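Local coordinates for protein transcriptional regulator, AsnC family (Agrobacterium tumefaciens str. C58, PDB 3I4P) that probably binds specific DNA sequences to regulate transcription, as a member of the Lrp/AsnC family that can also bind calcium ions, at residues Ala118-Lys121 with Arg122-Ala125; Ser87-Pro90 with Glu91-Glu94; Leu53-Pro56 with Val57-Asn60; Thr17-Val20 with Ala21-Ala24. One frame throughout, in Å; residues are numbered along the deposited sequence.

In the fold
Interactions 1 and 2 meet in the Lrp/AsnC ligand-binding domain, their centres 12 Å apart: NH2 of R122 forms a 2.9 Å salt bridge with OE2 of E91, tying helix 113-126 to the turn that enters strand 92-98. Interaction 1 lies near a metal, with the side chain of Y120 about 5 Å from a bound calcium ion and about 4 Å from that of V132, a calcium-site residue. Interaction 3, where strand 47-54 runs into the loop before strand 63-70, is centred 16 Å from interaction 2, and both touch the third subunit. Interaction 4 belongs to the DNA-binding domain, centred 45 Å from interaction 1 and 27 Å from interaction 3.

Interaction 1: residues Ala118-Lys121 with Arg122-Ala125; sequences AFYK and RMIA
Two successive turns of helix 113-126 meet here, F119 and Y120 on one and R122, M123 and I124 on the next. The helical bonds run from i+4 to i, with M123 N to F119 O at 2.9 Å and I124 N to Y120 O at 3.0 Å. M123 is a selenomethionine, and its SE lies 4.0 Å from F119 CZ; this Met-aromatic contact is oblique, with SE 56° off the ring normal. R122 folds back along the helix, its chain bent at chi3 (-47°), and lays one face of the guanidinium over F119 CA and A118 O. NH2 then reaches the edge of the F119 ring, near its plane, with the two planes 71° apart. NH1 of R122 sits 3.3 Å from A118 O, but the angle is too poor for a hydrogen bond. A turn apart, Y120 CZ and I124 CD1 meet at 4.0 Å, and both side chains pack on V132, a calcium-site residue. F119 and M123 pack on V108 and L106 of strand 104-110, while R122 lies against the backbone and turns NH2 to the carboxylate of E91, so that its charge is balanced by a salt bridge.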
ATOM      1  N   ALA A 118      22.771   7.036 -13.293  1.00 26.12           N
ATOM      2  CA  ALA A 118      24.203   6.648 -13.153  1.00 27.06           C
ATOM      3  C   ALA A 118      24.687   6.666 -11.689  1.00 27.58           C
ATOM      4  O   ALA A 118      25.613   5.934 -11.327  1.00 28.26           O
ATOM      5  CB  ALA A 118      25.109   7.528 -14.044  1.00 26.36           C
ATOM      6  N   PHE A 119      24.083   7.504 -10.852  1.00 27.92           N
ATOM      7  CA  PHE A 119      24.440   7.540  -9.424  1.00 28.21           C
ATOM      8  C   PHE A 119      23.969   6.233  -8.769  1.00 28.45           C
ATOM      9  O   PHE A 119      24.728   5.546  -8.082  1.00 28.12           O
ATOM     10  CB  PHE A 119      23.818   8.752  -8.690  1.00 28.23           C
ATOM     11  CG  PHE A 119      23.615   8.502  -7.198  1.00 28.94           C
ATOM     12  CD1 PHE A 119      24.684   8.581  -6.316  1.00 29.19           C
ATOM     13  CD2 PHE A 119      22.366   8.109  -6.702  1.00 30.06           C
ATOM     14  CE1 PHE A 119      24.520   8.283  -4.953  1.00 29.86           C
ATOM     15  CE2 PHE A 119      22.183   7.819  -5.339  1.00 30.05           C
ATOM     16  CZ  PHE A 119      23.257   7.913  -4.460  1.00 29.36           C
ATOM     17  N   TYR A 120      22.681   5.938  -8.987  1.00 28.87           N
ATOM     18  CA  TYR A 120      22.035   4.709  -8.573  1.00 28.45           C
ATOM     19  C   TYR A 120      22.821   3.458  -8.964  1.00 28.25           C
ATOM     20  O   TYR A 120      22.923   2.569  -8.149  1.00 28.28           O
ATOM     21  CB  TYR A 120      20.627   4.623  -9.177  1.00 28.46           C
ATOM     22  CG  TYR A 120      19.873   3.411  -8.722  1.00 28.26           C
ATOM     23  CD1 TYR A 120      19.111   3.458  -7.567  1.00 29.35           C
ATOM     24  CD2 TYR A 120      19.924   2.202  -9.445  1.00 31.52           C
ATOM     25  CE1 TYR A 120      18.422   2.345  -7.113  1.00 31.13           C
ATOM     26  CE2 TYR A 120      19.216   1.069  -9.008  1.00 32.05           C
ATOM     27  CZ  TYR A 120      18.479   1.158  -7.820  1.00 32.33           C
ATOM     28  OH  TYR A 120      17.764   0.096  -7.322  1.00 34.31           O
ATOM     29  N   LYS A 121      23.336   3.383 -10.197  1.00 27.55           N
ATOM     30  CA  LYS A 121      24.167   2.231 -10.601  1.00 28.07           C
ATOM     31  C   LYS A 121      25.445   2.129  -9.783  1.00 26.55           C
ATOM     32  O   LYS A 121      25.878   1.013  -9.490  1.00 26.11           O
ATOM     33  CB  LYS A 121      24.605   2.244 -12.073  1.00 28.48           C
ATOM     34  CG  LYS A 121      23.538   2.392 -13.164  1.00 31.39           C
ATOM     35  CD  LYS A 121      22.593   1.221 -13.276  1.00 33.94           C
ATOM     36  CE  LYS A 121      22.282   0.908 -14.772  1.00 34.64           C
ATOM     37  NZ  LYS A 121      22.411   2.091 -15.673  1.00 33.31           N
ATOM     38  N   ARG A 122      26.074   3.263  -9.470  1.00 25.18           N
ATOM     39  CA  ARG A 122      27.287   3.236  -8.656  1.00 25.57           C
ATOM     40  C   ARG A 122      26.973   2.812  -7.228  1.00 25.67           C
ATOM     41  O   ARG A 122      27.690   2.003  -6.663  1.00 25.97           O
ATOM     42  CB  ARG A 122      28.035   4.576  -8.657  1.00 25.88           C
ATOM     43  CG  ARG A 122      28.658   4.954  -9.991  1.00 26.76           C
ATOM     44  CD  ARG A 122      29.528   6.231  -9.944  1.00 29.72           C
ATOM     45  NE  ARG A 122      28.895   7.359  -9.234  1.00 31.38           N
ATOM     46  CZ  ARG A 122      28.158   8.326  -9.806  1.00 35.62           C
ATOM     47  NH1 ARG A 122      27.916   8.354 -11.132  1.00 34.95           N
ATOM     48  NH2 ARG A 122      27.628   9.276  -9.034  1.00 36.76           N
HETATM   49  N   MSE A 123      25.884   3.322  -6.671  1.00 26.27           N
HETATM   50  CA  MSE A 123      25.447   2.985  -5.305  1.00 27.15           C
HETATM   51  C   MSE A 123      25.178   1.502  -5.161  1.00 27.38           C
HETATM   52  O   MSE A 123      25.657   0.857  -4.214  1.00 26.60           O
HETATM   53  CB  MSE A 123      24.170   3.754  -4.893  1.00 27.55           C
HETATM   54  CG  MSE A 123      23.802   3.579  -3.385  1.00 29.89           C
HETATM   55 SE   MSE A 123      22.194   4.491  -2.784  0.50 30.87          SE
HETATM   56  CE  MSE A 123      20.898   3.409  -3.689  1.00 28.93           C
ATOM     57  N   ILE A 124      24.420   0.965  -6.113  1.00 27.41           N
ATOM     58  CA  ILE A 124      23.938  -0.390  -6.025  1.00 27.56           C
ATOM     59  C   ILE A 124      25.081  -1.403  -6.305  1.00 28.23           C
ATOM     60  O   ILE A 124      25.001  -2.552  -5.872  1.00 28.16           O
ATOM     61  CB  ILE A 124      22.657  -0.558  -6.945  1.00 27.79           C
ATOM     62  CG1 ILE A 124      21.520  -1.236  -6.194  1.00 27.15           C
ATOM     63  CG2 ILE A 124      22.980  -1.235  -8.258  1.00 26.57           C
ATOM     64  CD1 ILE A 124      20.974  -0.423  -5.058  1.00 24.09           C
ATOM     65  N   ALA A 125      26.145  -0.982  -6.996  1.00 28.58           N
ATOM     66  CA  ALA A 125      27.340  -1.837  -7.155  1.00 29.64           C
ATOM     67  C   ALA A 125      28.012  -2.071  -5.800  1.00 30.88           C
ATOM     68  O   ALA A 125      28.565  -3.125  -5.556  1.00 30.55           O
ATOM     69  CB  ALA A 125      28.354  -1.235  -8.158  1.00 28.37           C
TER

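Interaction 2: residues Ser87-Pro90 with Glu91-Glu94; sequences SEFP and EVVE
The F89 ring has E91 OE1 at its edge, near the ring plane and 4.1 Å from F89 CD1, while V92 CG2 comes to it obliquely. Ring and carboxylate are turned 45° against each other, and the ring of F119 meets that of F89 edge to face. E91 brings its carboxylate here by a bend at chi2 (88°), which carries OE1 back beside the proline ring, 3.4 Å from P90 CD. OE1 is buried and has no hydrogen-bond partner in the model; OE2 is hydrogen-bonded to Y151 OH of the third subunit and forms a salt bridge with R122. The apolar touch is made by V92 CG2, set anti to its own carbonyl carbon and 3.7 Å from F89 CB. The carbonyl oxygen of P90 touches V93 CG1 at 3.8 Å. In the backbone, V92 N bonds to F89 O at 3.1 Å, the donor standing well above the carbonyl plane. This bond closes a type I beta turn from F89 to V92, linking the end of helix 76-88 to strand 92-98. Just beyond it, V93 and E94 both face R107 of the adjoining strand in a classic beta bulge, so the whole forms a helix-to-strand connection in the ferredoxin-like fold of the Lrp/AsnC domain.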
ATOM      1  N   SER A  87      27.329   7.067   2.861  1.00 31.42           N
ATOM      2  CA  SER A  87      27.793   8.394   3.303  1.00 31.55           C
ATOM      3  C   SER A  87      28.909   8.983   2.456  1.00 31.40           C
ATOM      4  O   SER A  87      29.030  10.204   2.377  1.00 31.09           O
ATOM      5  CB  SER A  87      28.247   8.375   4.766  1.00 30.75           C
ATOM      6  OG  SER A  87      27.122   8.297   5.604  1.00 31.61           O
ATOM      7  N   GLU A  88      29.717   8.136   1.821  1.00 31.05           N
ATOM      8  CA  GLU A  88      30.842   8.655   1.048  1.00 31.26           C
ATOM      9  C   GLU A  88      30.355   9.348  -0.237  1.00 30.02           C
ATOM     10  O   GLU A  88      31.073  10.177  -0.771  1.00 30.20           O
ATOM     11  CB  GLU A  88      31.892   7.564   0.722  1.00 31.92           C
ATOM     12  CG  GLU A  88      32.809   7.139   1.910  1.00 35.55           C
ATOM     13  CD  GLU A  88      33.461   5.723   1.714  1.00 41.83           C
ATOM     14  OE1 GLU A  88      33.880   5.391   0.570  1.00 43.93           O
ATOM     15  OE2 GLU A  88      33.547   4.929   2.699  1.00 44.91           O
ATOM     16  N   PHE A  89      29.164   9.017  -0.733  1.00 28.14           N
ATOM     17  CA  PHE A  89      28.727   9.568  -2.016  1.00 27.55           C
ATOM     18  C   PHE A  89      28.474  11.037  -1.811  1.00 26.40           C
ATOM     19  O   PHE A  89      27.688  11.421  -0.916  1.00 24.94           O
ATOM     20  CB  PHE A  89      27.465   8.890  -2.579  1.00 28.12           C
ATOM     21  CG  PHE A  89      27.696   7.500  -3.094  1.00 29.18           C
ATOM     22  CD1 PHE A  89      28.136   7.293  -4.405  1.00 31.64           C
ATOM     23  CD2 PHE A  89      27.473   6.399  -2.277  1.00 30.20           C
ATOM     24  CE1 PHE A  89      28.366   6.010  -4.875  1.00 31.82           C
ATOM     25  CE2 PHE A  89      27.701   5.099  -2.740  1.00 32.34           C
ATOM     26  CZ  PHE A  89      28.158   4.905  -4.036  1.00 32.73           C
ATOM     27  N   PRO A  90      29.130  11.874  -2.631  1.00 26.16           N
ATOM     28  CA  PRO A  90      28.918  13.330  -2.506  1.00 25.48           C
ATOM     29  C   PRO A  90      27.486  13.788  -2.859  1.00 25.29           C
ATOM     30  O   PRO A  90      27.025  14.804  -2.341  1.00 25.03           O
ATOM     31  CB  PRO A  90      29.947  13.931  -3.457  1.00 25.97           C
ATOM     32  CG  PRO A  90      30.669  12.785  -4.119  1.00 26.73           C
ATOM     33  CD  PRO A  90      30.092  11.504  -3.688  1.00 26.06           C
ATOM     34  N   GLU A  91      26.793  13.012  -3.697  1.00 24.70           N
ATOM     35  CA  GLU A  91      25.427  13.273  -4.040  1.00 25.45           C
ATOM     36  C   GLU A  91      24.461  12.956  -2.911  1.00 25.32           C
ATOM     37  O   GLU A  91      23.351  13.419  -2.978  1.00 25.62           O
ATOM     38  CB  GLU A  91      24.952  12.484  -5.276  1.00 25.27           C
ATOM     39  CG  GLU A  91      25.744  12.755  -6.516  1.00 25.57           C
ATOM     40  CD  GLU A  91      26.974  11.840  -6.671  1.00 26.55           C
ATOM     41  OE1 GLU A  91      27.344  11.099  -5.723  1.00 24.61           O
ATOM     42  OE2 GLU A  91      27.581  11.888  -7.766  1.00 29.42           O
ATOM     43  N   VAL A  92      24.848  12.168  -1.914  1.00 24.93           N
ATOM     44  CA  VAL A  92      23.924  11.870  -0.814  1.00 25.53           C
ATOM     45  C   VAL A  92      24.126  12.988   0.206  1.00 26.15           C
ATOM     46  O   VAL A  92      25.140  13.021   0.944  1.00 26.22           O
ATOM     47  CB  VAL A  92      24.184  10.492  -0.173  1.00 25.34           C
ATOM     48  CG1 VAL A  92      23.262  10.272   1.052  1.00 23.90           C
ATOM     49  CG2 VAL A  92      24.088   9.401  -1.245  1.00 24.94           C
ATOM     50  N   VAL A  93      23.196  13.942   0.204  1.00 26.15           N
ATOM     51  CA  VAL A  93      23.427  15.123   1.004  1.00 26.12           C
ATOM     52  C   VAL A  93      22.793  14.975   2.390  1.00 26.47           C
ATOM     53  O   VAL A  93      23.180  15.679   3.357  1.00 27.18           O
ATOM     54  CB  VAL A  93      23.055  16.420   0.257  1.00 26.10           C
ATOM     55  CG1 VAL A  93      24.077  16.687  -0.888  1.00 24.33           C
ATOM     56  CG2 VAL A  93      21.643  16.392  -0.208  1.00 26.83           C
ATOM     57  N   GLU A  94      21.843  14.043   2.502  1.00 26.01           N
ATOM     58  CA  GLU A  94      21.191  13.769   3.776  1.00 26.52           C
ATOM     59  C   GLU A  94      20.880  12.312   3.795  1.00 25.13           C
ATOM     60  O   GLU A  94      20.540  11.746   2.777  1.00 25.17           O
ATOM     61  CB  GLU A  94      19.905  14.595   3.968  1.00 26.03           C
ATOM     62  CG  GLU A  94      20.131  16.055   4.013  1.00 30.53           C
ATOM     63  CD  GLU A  94      18.828  16.902   4.113  1.00 33.43           C
ATOM     64  OE1 GLU A  94      17.863  16.455   4.751  1.00 36.18           O
ATOM     65  OE2 GLU A  94      18.837  18.024   3.552  1.00 33.26           O
TER

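Interaction 3: residues Leu53-Pro56 with Val57-Asn60; sequences LLDP and VKVN
D55 accepts all three hydrogen bonds made across this turn, from the backbone of V57, K58 and V59. Its carbonyl oxygen takes two N-H groups: V59 N at 3.1 Å, nearly in line with the carbonyl bond, and K58 N, a weak bond at the same 3.1 Å with an angle of 127°. The carboxylate adds a third. Because CG is anti to the backbone N (chi1 -173°), OD1 swings forward to V57 N at 3.0 Å, a weak bond that closes an Asx turn, and also lies 3.4 Å from V57 CB. OD2 faces the lysine instead, with K58 CE at 3.6 Å; K58 NZ is still 4.7 Å from D55 OD2, so the opposite charges are near without being in contact. P56, placed between acceptor and donors, has no N-H to satisfy. V59 CG2 lies 3.5 Å from D55 O. On the apolar side L54 CD1 and V59 CG1 meet at 4.1 Å, the side chains crossing at about a right angle. Other polar groups look to the third subunit: L54 O accepts from R48 NE there, and N60 ND2 bonds to Y151 O. One aspartate thus answers three successive N-H groups, two of them only weakly, folding the chain sharply after strand 47-54, while its negative charge would probably be eased by the nearby lysine.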
ATOM      1  N   LEU A  53      27.078  28.539   1.286  1.00 26.86           N
ATOM      2  CA  LEU A  53      25.969  27.768   0.733  1.00 27.48           C
ATOM      3  C   LEU A  53      25.891  28.164  -0.725  1.00 27.39           C
ATOM      4  O   LEU A  53      25.888  29.349  -1.053  1.00 26.99           O
ATOM      5  CB  LEU A  53      24.658  28.129   1.435  1.00 26.82           C
ATOM      6  CG  LEU A  53      24.537  27.767   2.904  1.00 27.56           C
ATOM      7  CD1 LEU A  53      23.049  27.974   3.415  1.00 27.25           C
ATOM      8  CD2 LEU A  53      25.014  26.336   3.124  1.00 25.48           C
ATOM      9  N   LEU A  54      25.828  27.179  -1.603  1.00 27.88           N
ATOM     10  CA  LEU A  54      25.806  27.473  -3.020  1.00 27.52           C
ATOM     11  C   LEU A  54      24.429  27.272  -3.590  1.00 28.17           C
ATOM     12  O   LEU A  54      23.596  26.586  -2.998  1.00 27.83           O
ATOM     13  CB  LEU A  54      26.806  26.574  -3.745  1.00 27.60           C
ATOM     14  CG  LEU A  54      28.205  26.522  -3.151  1.00 26.46           C
ATOM     15  CD1 LEU A  54      29.025  25.592  -4.017  1.00 26.39           C
ATOM     16  CD2 LEU A  54      28.802  27.918  -3.038  1.00 21.27           C
ATOM     17  N   ASP A  55      24.228  27.855  -4.768  1.00 28.95           N
ATOM     18  CA  ASP A  55      22.982  27.772  -5.510  1.00 29.35           C
ATOM     19  C   ASP A  55      23.019  26.485  -6.339  1.00 29.94           C
ATOM     20  O   ASP A  55      23.875  26.329  -7.198  1.00 29.78           O
ATOM     21  CB  ASP A  55      22.830  29.007  -6.393  1.00 29.23           C
ATOM     22  CG  ASP A  55      21.473  29.089  -7.092  1.00 30.53           C
ATOM     23  OD1 ASP A  55      20.881  28.055  -7.415  1.00 33.24           O
ATOM     24  OD2 ASP A  55      21.011  30.212  -7.385  1.00 32.95           O
ATOM     25  N   PRO A  56      22.089  25.548  -6.068  1.00 30.68           N
ATOM     26  CA  PRO A  56      22.082  24.262  -6.780  1.00 30.15           C
ATOM     27  C   PRO A  56      21.846  24.393  -8.293  1.00 29.71           C
ATOM     28  O   PRO A  56      22.410  23.617  -9.076  1.00 27.86           O
ATOM     29  CB  PRO A  56      20.935  23.501  -6.115  1.00 30.68           C
ATOM     30  CG  PRO A  56      20.104  24.550  -5.408  1.00 31.69           C
ATOM     31  CD  PRO A  56      21.045  25.627  -5.018  1.00 30.46           C
ATOM     32  N   VAL A  57      21.034  25.373  -8.696  1.00 29.06           N
ATOM     33  CA  VAL A  57      20.835  25.658 -10.126  1.00 29.13           C
ATOM     34  C   VAL A  57      22.159  26.084 -10.789  1.00 29.14           C
ATOM     35  O   VAL A  57      22.428  25.697 -11.905  1.00 29.50           O
ATOM     36  CB  VAL A  57      19.717  26.710 -10.352  1.00 29.16           C
ATOM     37  CG1 VAL A  57      19.678  27.170 -11.792  1.00 28.24           C
ATOM     38  CG2 VAL A  57      18.360  26.137  -9.889  1.00 27.85           C
ATOM     39  N   LYS A  58      23.001  26.835 -10.077  1.00 29.03           N
ATOM     40  CA  LYS A  58      24.247  27.330 -10.639  1.00 28.44           C
ATOM     41  C   LYS A  58      25.396  26.340 -10.570  1.00 27.27           C
ATOM     42  O   LYS A  58      26.331  26.465 -11.312  1.00 26.98           O
ATOM     43  CB  LYS A  58      24.655  28.666  -9.991  1.00 29.10           C
ATOM     44  CG  LYS A  58      23.803  29.831 -10.478  1.00 31.31           C
ATOM     45  CD  LYS A  58      23.979  31.087  -9.615  1.00 34.57           C
ATOM     46  CE  LYS A  58      22.837  32.083  -9.815  1.00 35.64           C
ATOM     47  NZ  LYS A  58      22.621  32.394 -11.254  1.00 37.26           N
ATOM     48  N   VAL A  59      25.350  25.337  -9.715  1.00 27.75           N
ATOM     49  CA  VAL A  59      26.409  24.299  -9.751  1.00 27.04           C
ATOM     50  C   VAL A  59      25.904  23.011 -10.415  1.00 27.05           C
ATOM     51  O   VAL A  59      26.528  21.961 -10.318  1.00 27.91           O
ATOM     52  CB  VAL A  59      27.040  24.046  -8.348  1.00 27.16           C
ATOM     53  CG1 VAL A  59      27.736  25.298  -7.872  1.00 25.44           C
ATOM     54  CG2 VAL A  59      25.988  23.500  -7.330  1.00 24.71           C
ATOM     55  N   ASN A  60      24.772  23.107 -11.095  1.00 27.13           N
ATOM     56  CA  ASN A  60      24.214  21.991 -11.893  1.00 27.78           C
ATOM     57  C   ASN A  60      23.807  20.752 -11.076  1.00 27.17           C
ATOM     58  O   ASN A  60      24.016  19.611 -11.492  1.00 27.06           O
ATOM     59  CB  ASN A  60      25.177  21.615 -13.043  1.00 27.67           C
ATOM     60  CG  ASN A  60      24.489  20.828 -14.151  1.00 28.72           C
ATOM     61  OD1 ASN A  60      23.281  20.973 -14.387  1.00 29.77           O
ATOM     62  ND2 ASN A  60      25.256  19.979 -14.832  1.00 29.57           N
TER

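Interaction 4: residues Thr17-Val20 with Ala21-Ala24; sequences TLAV and ADLA
A19 and V20 hold the tight part of this contact, where the chain enters helix 20-27 and meets L23 and A24. A19 is the N-cap. Its carbonyl oxygen receives L23 N at 3.1 Å, a straight bond with an N-H...O angle of 165°, and more weakly D22 N at 3.0 Å. Next, V20 O receives A24 N at 3.0 Å, equally straight at 168°, and A24 CB presses on the same oxygen at 3.5 Å. With chi1 of V20 at 72°, its CG1 lies between the backbone N and the carbonyl carbon, which sets that methyl 3.1 Å from A21 N of the adjoining residue. The V20 side chain rests on T31 and W35 of helix 31-43, where A24 meets C34 as well.

The other side of the contact is looser. L18 CD1 only grazes L23 CA, at 4.4 Å, and its other methyl is no closer to the D22 side chain; both leucines turn instead to I11 of helix 3-12. A19 CB and D22 OD2 are 4.1 Å apart on the exposed surface of the turn. The alanine methyl brings no side-chain acceptor to the N-cap; the bonds of the first turn within this contact come from the carbonyls of A19 and V20.

Packed between helix 3-12 and helix 31-43, this helix start belongs to the three-helix, helix-turn-helix part of the winged DNA-binding domain, in which helix 31-43 is probably the recognition helix, as in relatives of the family.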
ATOM      1  N   THR A  17      28.792  36.678   7.841  1.00 35.60           N
ATOM      2  CA  THR A  17      29.793  37.557   7.231  1.00 35.67           C
ATOM      3  C   THR A  17      29.991  38.859   8.002  1.00 35.51           C
ATOM      4  O   THR A  17      31.006  39.507   7.806  1.00 36.78           O
ATOM      5  CB  THR A  17      29.476  37.840   5.731  1.00 35.69           C
ATOM      6  OG1 THR A  17      28.285  38.616   5.617  1.00 36.18           O
ATOM      7  CG2 THR A  17      29.261  36.533   4.972  1.00 35.54           C
ATOM      8  N   LEU A  18      29.074  39.228   8.894  1.00 35.13           N
ATOM      9  CA  LEU A  18      29.157  40.523   9.584  1.00 34.95           C
ATOM     10  C   LEU A  18      30.420  40.636  10.426  1.00 34.05           C
ATOM     11  O   LEU A  18      30.846  39.668  11.056  1.00 34.75           O
ATOM     12  CB  LEU A  18      27.951  40.756  10.512  1.00 35.72           C
ATOM     13  CG  LEU A  18      26.596  41.057   9.863  1.00 36.68           C
ATOM     14  CD1 LEU A  18      25.520  41.086  10.942  1.00 35.09           C
ATOM     15  CD2 LEU A  18      26.678  42.402   9.112  1.00 35.60           C
ATOM     16  N   ALA A  19      31.022  41.817  10.441  1.00 33.01           N
ATOM     17  CA  ALA A  19      32.098  42.079  11.380  1.00 32.26           C
ATOM     18  C   ALA A  19      31.487  41.938  12.790  1.00 31.81           C
ATOM     19  O   ALA A  19      30.299  42.258  13.008  1.00 29.86           O
ATOM     20  CB  ALA A  19      32.697  43.478  11.140  1.00 31.94           C
ATOM     21  N   VAL A  20      32.273  41.410  13.726  1.00 31.96           N
ATOM     22  CA  VAL A  20      31.755  41.120  15.078  1.00 32.13           C
ATOM     23  C   VAL A  20      31.229  42.403  15.768  1.00 31.75           C
ATOM     24  O   VAL A  20      30.264  42.341  16.513  1.00 31.28           O
ATOM     25  CB  VAL A  20      32.827  40.429  15.979  1.00 32.33           C
ATOM     26  CG1 VAL A  20      33.946  41.423  16.396  1.00 31.82           C
ATOM     27  CG2 VAL A  20      32.158  39.789  17.221  1.00 33.65           C
ATOM     28  N   ALA A  21      31.855  43.555  15.484  1.00 31.49           N
ATOM     29  CA  ALA A  21      31.375  44.847  15.984  1.00 31.24           C
ATOM     30  C   ALA A  21      29.981  45.261  15.464  1.00 30.56           C
ATOM     31  O   ALA A  21      29.236  45.920  16.179  1.00 31.22           O
ATOM     32  CB  ALA A  21      32.412  45.963  15.700  1.00 31.24           C
ATOM     33  N   ASP A  22      29.634  44.901  14.229  1.00 29.55           N
ATOM     34  CA  ASP A  22      28.296  45.202  13.690  1.00 28.73           C
ATOM     35  C   ASP A  22      27.257  44.237  14.210  1.00 26.72           C
ATOM     36  O   ASP A  22      26.134  44.671  14.458  1.00 29.10           O
ATOM     37  CB  ASP A  22      28.261  45.196  12.159  1.00 29.37           C
ATOM     38  CG  ASP A  22      29.057  46.355  11.538  1.00 31.69           C
ATOM     39  OD1 ASP A  22      29.078  47.484  12.098  1.00 34.44           O
ATOM     40  OD2 ASP A  22      29.658  46.133  10.469  1.00 36.25           O
ATOM     41  N   LEU A  23      27.614  42.967  14.408  1.00 23.18           N
ATOM     42  CA  LEU A  23      26.702  42.008  15.046  1.00 20.80           C
ATOM     43  C   LEU A  23      26.362  42.459  16.478  1.00 18.73           C
ATOM     44  O   LEU A  23      25.189  42.465  16.855  1.00 17.07           O
ATOM     45  CB  LEU A  23      27.286  40.586  15.082  1.00 20.66           C
ATOM     46  CG  LEU A  23      26.274  39.431  15.080  1.00 20.52           C
ATOM     47  CD1 LEU A  23      26.967  38.085  14.875  1.00 20.76           C
ATOM     48  CD2 LEU A  23      25.454  39.383  16.336  1.00 20.76           C
ATOM     49  N   ALA A  24      27.399  42.828  17.245  1.00 16.74           N
ATOM     50  CA  ALA A  24      27.252  43.388  18.610  1.00 15.56           C
ATOM     51  C   ALA A  24      26.168  44.466  18.644  1.00 14.18           C
ATOM     52  O   ALA A  24      25.190  44.319  19.362  1.00 13.58           O
ATOM     53  CB  ALA A  24      28.587  43.932  19.135  1.00 14.94           C
TER